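Local structure of HAD-superfamily hydrolase, subfamily IA, variant 1 (Ehrlichia chaffeensis, 3KZX) at residues P25-F30 against I172-S177. The protein probably hydrolyses 2-phosphoglycolate to glycolate and phosphate, as a phosphoglycolate phosphatase of the HAD-like hydrolase superfamily. Sequence-based numbering, arbitrary orientation.
Sequences PTAVIF and INIEPS
With chi1 at -65°, Ile174 carries its CG2 methyl opposite the backbone N and aims it at Thr26, whose own chi1 of 54° tucks OG1 between its backbone N and carbonyl carbon, facing the 172-177 loop. The two side chains meet at a slant: Ile174 CG2 lies 3.7 Å from Thr26 OG1, while the other branch of the isoleucine brings Ile174 CD1 to 4.0 Å from Thr26 O. The same Ile174 CG2 methyl also touches the neighbouring residue, at 4.1 Å from Ala27 CB. A second methyl reaches this alanine, Ile172 CD1 coming within 3.9 Å of Ala27 CB. The small side chain is thus contacted by two isoleucines at the start of strand 27-30.

Polar contact between the segments runs through one water, which is hydrogen-bonded to Thr26 OG1 at 2.8 Å and donates to Glu175 O at 2.7 Å. Its third hydrogen bond, also 2.7 Å, is with Ser177 OG. Thr26 OG1 and Ser177 OG, 4.2 Å apart, are joined through this water. Ser177 OG is also hydrogen-bonded to Glu179 N, and Thr26 OG1 makes a weak hydrogen bond to Glu179 O.

Asn173, with positive phi, follows helix 163-172 in a Schellman motif, and the chain then passes the N-terminal end of central strand 27-30 before entering strand 180-184. Backbone hydrogen bonds of Ala27 and Ile29 with Phe181, and of Thr26 with Glu179, pair these strands in parallel. Strand 148-152, helix 163-172 and strand 180-184 form a beta-alpha-beta crossover spanning 121-126 and 27-30, right-handed as a rule in the Rossmann-like core of HAD-superfamily hydrolases.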
loop_
_atom_site.group_PDB
_atom_site.type_symbol
_atom_site.label_atom_id
_atom_site.label_comp_id
_atom_site.label_asym_id
_atom_site.label_seq_id
_atom_site.Cartn_x
_atom_site.Cartn_y
_atom_site.Cartn_z
ATOM N N PRO A 25 13.872 9.528 10.104
ATOM C CA PRO A 25 13.991 8.122 9.763
ATOM C C PRO A 25 15.266 7.793 8.983
ATOM O O PRO A 25 15.727 8.584 8.157
ATOM C CB PRO A 25 12.740 7.866 8.923
ATOM C CG PRO A 25 12.451 9.165 8.290
ATOM C CD PRO A 25 12.810 10.186 9.301
ATOM N N THR A 26 15.839 6.631 9.279
ATOM C CA THR A 26 16.939 6.092 8.497
ATOM C C THR A 26 16.464 5.461 7.182
ATOM O O THR A 26 17.236 5.319 6.241
ATOM C CB THR A 26 17.707 4.990 9.297
ATOM O OG1 THR A 26 16.745 4.004 9.740
ATOM C CG2 THR A 26 18.491 5.617 10.473
ATOM N N ALA A 27 15.195 5.038 7.128
ATOM C CA ALA A 27 14.574 4.559 5.905
ATOM C C ALA A 27 13.056 4.642 6.033
ATOM O O ALA A 27 12.528 4.675 7.157
ATOM C CB ALA A 27 15.012 3.106 5.615
ATOM N N VAL A 28 12.359 4.703 4.911
ATOM C CA VAL A 28 10.891 4.725 4.941
ATOM C C VAL A 28 10.406 3.612 4.020
ATOM O O VAL A 28 10.707 3.594 2.841
ATOM C CB VAL A 28 10.291 6.071 4.510
ATOM C CG1 VAL A 28 8.711 6.023 4.530
ATOM C CG2 VAL A 28 10.823 7.206 5.413
ATOM N N ILE A 29 9.631 2.699 4.582
ATOM C CA ILE A 29 9.039 1.598 3.833
ATOM C C ILE A 29 7.560 1.917 3.618
ATOM O O ILE A 29 6.897 2.368 4.536
ATOM C CB ILE A 29 9.207 0.244 4.572
ATOM C CG1 ILE A 29 10.693 -0.044 4.852
ATOM C CG2 ILE A 29 8.631 -0.912 3.716
ATOM C CD1 ILE A 29 10.921 -1.306 5.657
ATOM N N PHE A 30 7.054 1.653 2.400
ATOM C CA PHE A 30 5.659 1.891 2.047
ATOM C C PHE A 30 4.975 0.620 1.631
ATOM O O PHE A 30 5.567 -0.187 0.943
ATOM C CB PHE A 30 5.546 2.845 0.854
ATOM C CG PHE A 30 5.984 4.257 1.136
ATOM C CD1 PHE A 30 5.059 5.210 1.575
ATOM C CD2 PHE A 30 7.303 4.652 0.966
ATOM C CE1 PHE A 30 5.434 6.501 1.829
ATOM C CE2 PHE A 30 7.685 5.976 1.236
ATOM C CZ PHE A 30 6.754 6.884 1.651
ATOM N N ILE A 172 18.455 -2.832 1.072
ATOM C CA ILE A 172 18.839 -1.400 1.110
ATOM C C ILE A 172 19.998 -1.113 2.092
ATOM O O ILE A 172 20.396 0.040 2.254
ATOM C CB ILE A 172 17.639 -0.488 1.402
ATOM C CG1 ILE A 172 17.163 -0.557 2.859
ATOM C CG2 ILE A 172 16.461 -0.785 0.397
ATOM C CD1 ILE A 172 15.916 0.284 3.083
ATOM N N ASN A 173 20.504 -2.160 2.755
ATOM C CA ASN A 173 21.607 -2.051 3.709
ATOM C C ASN A 173 21.356 -1.092 4.894
ATOM O O ASN A 173 22.202 -0.254 5.217
ATOM C CB ASN A 173 22.876 -1.620 2.939
ATOM C CG ASN A 173 24.185 -1.979 3.650
ATOM O OD1 ASN A 173 25.226 -1.279 3.462
ATOM N ND2 ASN A 173 24.178 -3.067 4.423
ATOM N N ILE A 174 20.194 -1.210 5.528
ATOM C CA ILE A 174 19.835 -0.415 6.699
ATOM C C ILE A 174 19.402 -1.387 7.810
ATOM O O ILE A 174 18.625 -2.321 7.557
ATOM C CB ILE A 174 18.658 0.569 6.355
ATOM C CG1 ILE A 174 19.092 1.635 5.294
ATOM C CG2 ILE A 174 18.080 1.244 7.642
ATOM C CD1 ILE A 174 20.165 2.584 5.754
ATOM N N GLU A 175 19.904 -1.199 9.028
ATOM C CA GLU A 175 19.581 -2.096 10.150
ATOM C C GLU A 175 18.127 -1.819 10.573
ATOM O O GLU A 175 17.695 -0.668 10.542
ATOM C CB GLU A 175 20.533 -1.841 11.350
ATOM N N PRO A 176 17.373 -2.866 10.988
ATOM C CA PRO A 176 16.062 -2.622 11.571
ATOM C C PRO A 176 16.154 -1.828 12.870
ATOM O O PRO A 176 17.021 -2.113 13.694
ATOM C CB PRO A 176 15.513 -4.036 11.877
ATOM C CG PRO A 176 16.461 -4.983 11.323
ATOM C CD PRO A 176 17.696 -4.298 10.879
ATOM N N SER A 177 15.302 -0.826 13.030
ATOM C CA SER A 177 15.267 -0.039 14.265
ATOM C C SER A 177 14.000 0.779 14.251
ATOM O O SER A 177 13.310 0.844 13.244
ATOM C CB SER A 177 16.441 0.947 14.316
ATOM O OG SER A 177 16.225 2.021 13.373
HETATM O O HOH W 1 17.859 1.972 11.225
#